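Hypothetical sugar ABC-transporter sugar binding protein (Arthrobacter globiformis, PDB 7BVT) probably binds cyclic alpha-maltosyl-1,6-maltose outside the cell and hands it to an ABC transporter for uptake. Local coordinates at residues K131-G143 with A291-E303. Sequence-based numbering, arbitrary orientation.
Sequences KQVSVPVSANNLG and ATNLGGEQAMVFE. With GLC (alpha-D-glucopyranose), chain B.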
ATOM      1  N   LYS A 131      -7.306 -14.963  14.596  1.00 19.22           N
ATOM      2  CA  LYS A 131      -8.540 -14.839  13.784  1.00 17.67           C
ATOM      3  C   LYS A 131      -8.254 -14.063  12.497  1.00 16.46           C
ATOM      4  O   LYS A 131      -7.468 -13.096  12.525  1.00 17.54           O
ATOM      5  CB  LYS A 131      -9.571 -14.053  14.584  1.00 17.50           C
ATOM      6  CG  LYS A 131     -10.048 -14.756  15.864  1.00 24.01           C
ATOM      7  CD  LYS A 131     -10.852 -13.835  16.780  1.00 29.67           C
ATOM      8  CE  LYS A 131     -11.769 -14.621  17.699  1.00 38.07           C
ATOM      9  NZ  LYS A 131     -12.112 -13.887  18.945  1.00 42.01           N
ATOM     10  N   GLN A 132      -8.884 -14.465  11.416  1.00 16.85           N
ATOM     11  CA  GLN A 132      -8.793 -13.704  10.158  1.00 15.72           C
ATOM     12  C   GLN A 132      -9.803 -12.568  10.308  1.00 16.41           C
ATOM     13  O   GLN A 132     -10.962 -12.752   9.913  1.00 16.50           O
ATOM     14  CB  GLN A 132      -9.096 -14.621   9.003  1.00 17.30           C
ATOM     15  CG  GLN A 132      -8.802 -13.971   7.679  1.00 17.59           C
ATOM     16  CD  GLN A 132      -7.322 -13.824   7.450  1.00 19.67           C
ATOM     17  OE1 GLN A 132      -6.593 -14.813   7.382  1.00 19.16           O
ATOM     18  NE2 GLN A 132      -6.846 -12.591   7.351  1.00 16.36           N
ATOM     19  N   VAL A 133      -9.361 -11.453  10.877  1.00 15.19           N
ATOM     20  CA  VAL A 133     -10.312 -10.362  11.244  1.00 16.22           C
ATOM     21  C   VAL A 133     -10.500  -9.382  10.073  1.00 16.19           C
ATOM     22  O   VAL A 133     -11.461  -8.618  10.091  1.00 17.60           O
ATOM     23  CB  VAL A 133      -9.886  -9.598  12.496  1.00 16.77           C
ATOM     24  CG1 VAL A 133      -9.946 -10.525  13.709  1.00 17.58           C
ATOM     25  CG2 VAL A 133      -8.536  -8.880  12.335  1.00 18.18           C
ATOM     26  N   SER A 134      -9.613  -9.381   9.080  1.00 14.89           N
ATOM     27  CA  SER A 134      -9.767  -8.601   7.845  1.00 14.49           C
ATOM     28  C   SER A 134      -9.395  -9.457   6.623  1.00 15.83           C
ATOM     29  O   SER A 134      -8.615 -10.427   6.702  1.00 15.86           O
ATOM     30  CB  SER A 134      -8.986  -7.295   7.872  1.00 16.18           C
ATOM     31  OG  SER A 134      -7.585  -7.528   7.884  1.00 16.23           O
ATOM     32  N   VAL A 135      -9.937  -9.057   5.497  1.00 15.03           N
ATOM     33  CA  VAL A 135      -9.522  -9.601   4.190  1.00 15.61           C
ATOM     34  C   VAL A 135      -9.382  -8.404   3.278  1.00 16.67           C
ATOM     35  O   VAL A 135     -10.225  -7.513   3.276  1.00 16.22           O
ATOM     36  CB  VAL A 135     -10.491 -10.690   3.685  1.00 16.12           C
ATOM     37  CG1 VAL A 135     -11.891 -10.136   3.463  1.00 17.39           C
ATOM     38  CG2 VAL A 135      -9.992 -11.389   2.450  1.00 18.65           C
ATOM     39  N   PRO A 136      -8.375  -8.356   2.418  1.00 15.24           N
ATOM     40  CA  PRO A 136      -8.309  -7.268   1.444  1.00 15.20           C
ATOM     41  C   PRO A 136      -9.414  -7.401   0.398  1.00 15.15           C
ATOM     42  O   PRO A 136      -9.733  -8.468  -0.047  1.00 16.11           O
ATOM     43  CB  PRO A 136      -6.935  -7.476   0.812  1.00 15.87           C
ATOM     44  CG  PRO A 136      -6.689  -8.946   0.911  1.00 15.62           C
ATOM     45  CD  PRO A 136      -7.255  -9.286   2.267  1.00 16.35           C
ATOM     46  N   VAL A 137      -9.969  -6.259  -0.000  1.00 14.87           N
ATOM     47  CA  VAL A 137     -10.943  -6.161  -1.108  1.00 15.16           C
ATOM     48  C   VAL A 137     -10.429  -5.240  -2.193  1.00 15.63           C
ATOM     49  O   VAL A 137     -11.067  -5.188  -3.249  1.00 17.30           O
ATOM     50  CB  VAL A 137     -12.314  -5.713  -0.591  1.00 16.48           C
ATOM     51  CG1 VAL A 137     -12.898  -6.841   0.239  1.00 18.00           C
ATOM     52  CG2 VAL A 137     -12.283  -4.414   0.177  1.00 17.15           C
ATOM     53  N   SER A 138      -9.284  -4.594  -1.994  1.00 15.57           N
ATOM     54  CA  SER A 138      -8.540  -3.933  -3.091  1.00 17.29           C
ATOM     55  C   SER A 138      -7.062  -3.942  -2.716  1.00 15.79           C
ATOM     56  O   SER A 138      -6.755  -4.198  -1.524  1.00 16.31           O
ATOM     57  CB  SER A 138      -8.986  -2.537  -3.291  1.00 17.31           C
ATOM     58  OG  SER A 138      -8.577  -1.720  -2.224  1.00 19.26           O
ATOM     59  N   ALA A 139      -6.192  -3.759  -3.668  1.00 16.96           N
ATOM     60  CA  ALA A 139      -4.751  -3.659  -3.361  1.00 17.08           C
ATOM     61  C   ALA A 139      -4.112  -2.638  -4.280  1.00 17.02           C
ATOM     62  O   ALA A 139      -4.638  -2.286  -5.327  1.00 17.90           O
ATOM     63  CB  ALA A 139      -4.093  -5.000  -3.507  1.00 17.30           C
ATOM     64  N   ASN A 140      -2.975  -2.148  -3.829  1.00 16.79           N
ATOM     65  CA  ASN A 140      -2.077  -1.282  -4.599  1.00 16.66           C
ATOM     66  C   ASN A 140      -0.669  -1.523  -4.061  1.00 15.55           C
ATOM     67  O   ASN A 140      -0.487  -2.210  -3.013  1.00 16.23           O
ATOM     68  CB  ASN A 140      -2.510   0.173  -4.509  1.00 17.40           C
ATOM     69  CG  ASN A 140      -2.537   0.729  -3.104  1.00 19.28           C
ATOM     70  OD1 ASN A 140      -1.522   0.697  -2.413  1.00 19.94           O
ATOM     71  ND2 ASN A 140      -3.623   1.371  -2.728  1.00 22.93           N
ATOM     72  N   ASN A 141       0.324  -1.052  -4.789  1.00 15.65           N
ATOM     73  CA  ASN A 141       1.714  -1.153  -4.346  1.00 16.22           C
ATOM     74  C   ASN A 141       2.549  -0.068  -5.000  1.00 16.80           C
ATOM     75  O   ASN A 141       2.067   0.705  -5.845  1.00 17.22           O
ATOM     76  CB  ASN A 141       2.270  -2.577  -4.476  1.00 14.48           C
ATOM     77  CG  ASN A 141       2.471  -3.021  -5.902  1.00 16.70           C
ATOM     78  OD1 ASN A 141       3.066  -2.311  -6.734  1.00 17.51           O
ATOM     79  ND2 ASN A 141       2.045  -4.232  -6.179  1.00 15.96           N
ATOM     80  N   LEU A 142       3.738   0.093  -4.448  1.00 16.12           N
ATOM     81  CA  LEU A 142       4.652   1.153  -4.910  1.00 16.38           C
ATOM     82  C   LEU A 142       5.484   0.608  -6.053  1.00 14.75           C
ATOM     83  O   LEU A 142       6.017  -0.487  -5.966  1.00 15.52           O
ATOM     84  CB  LEU A 142       5.542   1.626  -3.768  1.00 14.69           C
ATOM     85  CG  LEU A 142       4.847   2.492  -2.742  1.00 17.33           C
ATOM     86  CD1 LEU A 142       5.766   2.695  -1.523  1.00 19.03           C
ATOM     87  CD2 LEU A 142       4.502   3.820  -3.303  1.00 20.76           C
ATOM     88  N   GLY A 143       5.661   1.461  -7.043  1.00 15.32           N
ATOM     89  CA  GLY A 143       6.437   1.144  -8.231  1.00 15.38           C
ATOM     90  C   GLY A 143       7.331   2.294  -8.589  1.00 16.75           C
ATOM     91  O   GLY A 143       7.295   3.352  -7.950  1.00 17.40           O
ATOM     92  N   ALA A 291      11.285  -6.088  -3.767  1.00 16.97           N
ATOM     93  CA  ALA A 291      10.250  -5.886  -2.736  1.00 16.24           C
ATOM     94  C   ALA A 291       9.465  -4.642  -3.070  1.00 16.08           C
ATOM     95  O   ALA A 291      10.037  -3.715  -3.611  1.00 19.44           O
ATOM     96  CB  ALA A 291      10.855  -5.749  -1.352  1.00 17.69           C
ATOM     97  N   THR A 292       8.233  -4.621  -2.584  1.00 16.66           N
ATOM     98  CA  THR A 292       7.445  -3.392  -2.520  1.00 17.26           C
ATOM     99  C   THR A 292       6.505  -3.440  -1.314  1.00 15.99           C
ATOM    100  O   THR A 292       6.575  -4.405  -0.546  1.00 15.61           O
ATOM    101  CB  THR A 292       6.770  -3.118  -3.865  1.00 19.43           C
ATOM    102  OG1 THR A 292       6.243  -1.798  -3.749  1.00 20.40           O
ATOM    103  CG2 THR A 292       5.687  -4.110  -4.177  1.00 19.68           C
ATOM    104  N   ASN A 293       5.719  -2.372  -1.154  1.00 14.32           N
ATOM    105  CA  ASN A 293       4.849  -2.150   0.021  1.00 13.85           C
ATOM    106  C   ASN A 293       3.387  -2.145  -0.455  1.00 15.29           C
ATOM    107  O   ASN A 293       3.129  -1.570  -1.511  1.00 14.64           O
ATOM    108  CB  ASN A 293       5.198  -0.814   0.666  1.00 14.45           C
ATOM    109  CG  ASN A 293       5.052  -0.829   2.163  1.00 14.80           C
ATOM    110  OD1 ASN A 293       4.357  -1.674   2.728  1.00 15.25           O
ATOM    111  ND2 ASN A 293       5.717   0.117   2.764  1.00 15.89           N
ATOM    112  N   LEU A 294       2.499  -2.819   0.260  1.00 15.06           N
ATOM    113  CA  LEU A 294       1.066  -2.965  -0.086  1.00 14.66           C
ATOM    114  C   LEU A 294       0.204  -1.896   0.568  1.00 16.32           C
ATOM    115  O   LEU A 294       0.317  -1.651   1.758  1.00 17.15           O
ATOM    116  CB  LEU A 294       0.563  -4.332   0.324  1.00 15.07           C
ATOM    117  CG  LEU A 294       1.103  -5.491  -0.503  1.00 16.61           C
ATOM    118  CD1 LEU A 294       0.984  -6.809   0.233  1.00 17.33           C
ATOM    119  CD2 LEU A 294       0.393  -5.540  -1.854  1.00 18.35           C
ATOM    120  N   GLY A 295      -0.678  -1.312  -0.232  1.00 15.62           N
ATOM    121  CA  GLY A 295      -1.787  -0.483   0.260  1.00 15.90           C
ATOM    122  C   GLY A 295      -3.108  -1.079  -0.123  1.00 16.25           C
ATOM    123  O   GLY A 295      -3.138  -2.176  -0.692  1.00 15.11           O
ATOM    124  N   GLY A 296      -4.150  -0.346   0.186  1.00 17.91           N
ATOM    125  CA  GLY A 296      -5.489  -0.704  -0.283  1.00 18.22           C
ATOM    126  C   GLY A 296      -6.446  -1.025   0.845  1.00 17.88           C
ATOM    127  O   GLY A 296      -6.076  -0.881   2.038  1.00 17.49           O
ATOM    128  N   GLU A 297      -7.663  -1.421   0.468  1.00 15.07           N
ATOM    129  CA  GLU A 297      -8.777  -1.520   1.431  1.00 15.01           C
ATOM    130  C   GLU A 297      -8.986  -2.946   1.920  1.00 15.06           C
ATOM    131  O   GLU A 297      -8.875  -3.873   1.116  1.00 15.83           O
ATOM    132  CB  GLU A 297     -10.054  -1.047   0.767  1.00 16.42           C
ATOM    133  CG  GLU A 297     -10.124   0.467   0.732  1.00 18.02           C
ATOM    134  CD  GLU A 297      -9.205   1.170  -0.255  1.00 16.90           C
ATOM    135  OE1 GLU A 297      -9.271   0.862  -1.441  1.00 18.73           O
ATOM    136  OE2 GLU A 297      -8.403   2.001   0.197  1.00 20.47           O
ATOM    137  N   GLN A 298      -9.304  -3.068   3.198  1.00 16.04           N
ATOM    138  CA  GLN A 298      -9.548  -4.347   3.873  1.00 15.46           C
ATOM    139  C   GLN A 298     -10.993  -4.329   4.377  1.00 15.90           C
ATOM    140  O   GLN A 298     -11.387  -3.315   4.950  1.00 17.23           O
ATOM    141  CB  GLN A 298      -8.627  -4.507   5.075  1.00 15.30           C
ATOM    142  CG  GLN A 298      -7.190  -4.037   4.851  1.00 15.11           C
ATOM    143  CD  GLN A 298      -6.479  -4.693   3.707  1.00 14.64           C
ATOM    144  OE1 GLN A 298      -6.355  -5.921   3.661  1.00 16.09           O
ATOM    145  NE2 GLN A 298      -5.959  -3.912   2.777  1.00 15.38           N
ATOM    146  N   ALA A 299     -11.683  -5.467   4.305  1.00 14.53           N
ATOM    147  CA  ALA A 299     -13.051  -5.557   4.859  1.00 15.01           C
ATOM    148  C   ALA A 299     -12.953  -6.265   6.198  1.00 15.83           C
ATOM    149  O   ALA A 299     -12.203  -7.241   6.294  1.00 15.43           O
ATOM    150  CB  ALA A 299     -13.969  -6.263   3.887  1.00 16.58           C
ATOM    151  N   MET A 300     -13.755  -5.844   7.135  1.00 15.79           N
ATOM    152  CA  MET A 300     -13.845  -6.340   8.534  1.00 15.28           C
ATOM    153  C   MET A 300     -15.334  -6.516   8.875  1.00 16.70           C
ATOM    154  O   MET A 300     -16.122  -5.639   8.487  1.00 17.25           O
ATOM    155  CB  MET A 300     -13.222  -5.323   9.479  1.00 15.68           C
ATOM    156  CG  MET A 300     -11.718  -5.203   9.273  1.00 16.39           C
ATOM    157  SD  MET A 300     -11.140  -3.616   9.836  1.00 18.83           S
ATOM    158  CE  MET A 300     -11.389  -2.647   8.338  1.00 18.77           C
ATOM    159  N   VAL A 301     -15.682  -7.603   9.539  1.00 17.14           N
ATOM    160  CA  VAL A 301     -17.086  -7.880   9.991  1.00 17.68           C
ATOM    161  C   VAL A 301     -17.133  -7.707  11.493  1.00 18.12           C
ATOM    162  O   VAL A 301     -16.382  -8.393  12.201  1.00 17.82           O
ATOM    163  CB  VAL A 301     -17.553  -9.268   9.563  1.00 16.14           C
ATOM    164  CG1 VAL A 301     -18.894  -9.636  10.195  1.00 18.28           C
ATOM    165  CG2 VAL A 301     -17.547  -9.447   8.070  1.00 16.28           C
ATOM    166  N   PHE A 302     -17.934  -6.783  12.003  1.00 17.07           N
ATOM    167  CA  PHE A 302     -18.104  -6.615  13.454  1.00 18.71           C
ATOM    168  C   PHE A 302     -19.015  -7.754  13.963  1.00 21.98           C
ATOM    169  O   PHE A 302     -20.060  -8.028  13.344  1.00 24.55           O
ATOM    170  CB  PHE A 302     -18.706  -5.252  13.816  1.00 19.31           C
ATOM    171  CG  PHE A 302     -17.726  -4.124  13.706  1.00 18.66           C
ATOM    172  CD1 PHE A 302     -16.748  -3.955  14.672  1.00 19.46           C
ATOM    173  CD2 PHE A 302     -17.723  -3.295  12.599  1.00 21.11           C
ATOM    174  CE1 PHE A 302     -15.837  -2.921  14.564  1.00 18.40           C
ATOM    175  CE2 PHE A 302     -16.789  -2.272  12.487  1.00 19.31           C
ATOM    176  CZ  PHE A 302     -15.848  -2.111  13.464  1.00 17.57           C
ATOM    177  N   GLU A 303     -18.613  -8.438  15.027  1.00 24.01           N
ATOM    178  CA  GLU A 303     -19.340  -9.643  15.500  1.00 26.57           C
ATOM    179  C   GLU A 303     -20.688  -9.252  16.093  1.00 28.11           C
ATOM    180  O   GLU A 303     -20.726  -8.379  16.949  1.00 29.18           O
ATOM    181  CB  GLU A 303     -18.546 -10.373  16.560  1.00 30.55           C
ATOM    182  CG  GLU A 303     -19.048 -11.791  16.704  1.00 39.55           C
ATOM    183  CD  GLU A 303     -17.954 -12.632  17.298  1.00 44.93           C
ATOM    184  OE1 GLU A 303     -17.599 -12.355  18.462  1.00 45.61           O
ATOM    185  OE2 GLU A 303     -17.391 -13.449  16.549  1.00 50.04           O
TER
HETATM  186  C1  GLC B   2      -2.083   4.542  -0.151  1.00 26.87           C
HETATM  187  C2  GLC B   2      -2.314   3.187   0.442  1.00 25.75           C
HETATM  188  C3  GLC B   2      -2.233   3.251   1.947  1.00 25.80           C
HETATM  189  C4  GLC B   2      -0.884   3.882   2.326  1.00 24.40           C
HETATM  190  C5  GLC B   2      -0.800   5.287   1.744  1.00 24.92           C
HETATM  191  C6  GLC B   2       0.557   5.933   2.077  1.00 26.69           C
HETATM  192  O2  GLC B   2      -3.523   2.681  -0.095  1.00 25.85           O
HETATM  193  O3  GLC B   2      -2.400   1.927   2.482  1.00 25.47           O
HETATM  194  O4  GLC B   2      -0.736   4.004   3.727  1.00 26.87           O
HETATM  195  O5  GLC B   2      -0.873   5.182   0.344  1.00 24.65           O
HETATM  196  O6  GLC B   2       0.408   7.345   1.962  1.00 28.65           O
HETATM  197  O   HOH W   1     -14.658 -12.829  17.332  1.00 39.91           O
HETATM  198  O   HOH W   2     -13.895  -9.709  10.234  1.00 17.27           O
HETATM  199  O   HOH W   3      -6.393  -7.987   5.416  1.00 17.49           O
HETATM  200  O   HOH W   4      -4.654  -4.487   0.224  1.00 15.56           O
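Val-135 and Ala-299 form the antiparallel hydrogen-bonded pair of the first ladder, with Val-135 N 3.0 Å from Ala-299 O and Ala-299 N answering to Val-135 O. Two residues further along the first strand, Glu-297 O accepts two bonds, from Val-137 N and Ser-138 N, which reach it from the same face of its carbonyl plane. Beyond a short loop a second ladder, one residue out of step, pairs Asn-140 with Gly-295; both of its bonds meet their carbonyls from well above the plane.

Side-chain hydrogen bonds reinforce the backbone. Ser-138 OG, set between its own N and carbonyl carbon (chi1 71°), gives its proton to Glu-297 OE1 at 2.8 Å, from above the carboxylate plane, and accepts from Glu-297 N. Tyr-35 and Trp-36 also bond that carboxylate. With an alanine here, Glu-297 N would probably lose its acceptor and the carboxylate one of its tethers. At the far end Thr-292 OG1 donates to Leu-142 O at 2.6 Å, on a lone pair in the carbonyl plane. Between the ladders, a water joins Ser-138 O, Gly-295 O and Gln-298 NE2.

Apolar contact is modest: Val-137 CG1 lies 3.8 Å from Ala-299 CB, and both side chains also touch helix 306-319. The Thr-292 and Asn-141 side chains cross at about a right angle, CG2 of Thr-292 lying against CB and CG of Asn-141.

Asn-140 ND2 donates almost straight (174°) to O2 of a bound glucose, 2.9 Å away, and Gly-296 N adds a weak bond to the same hydroxyl. The backbone angles of Gly-296 call for glycine, and a side chain on Gly-295 would collide with Asn-140 OD1. Paired strands running past the sugar between two lobes fit the hinge of a periplasmic-binding-protein fold, here forming part of the glycan pocket.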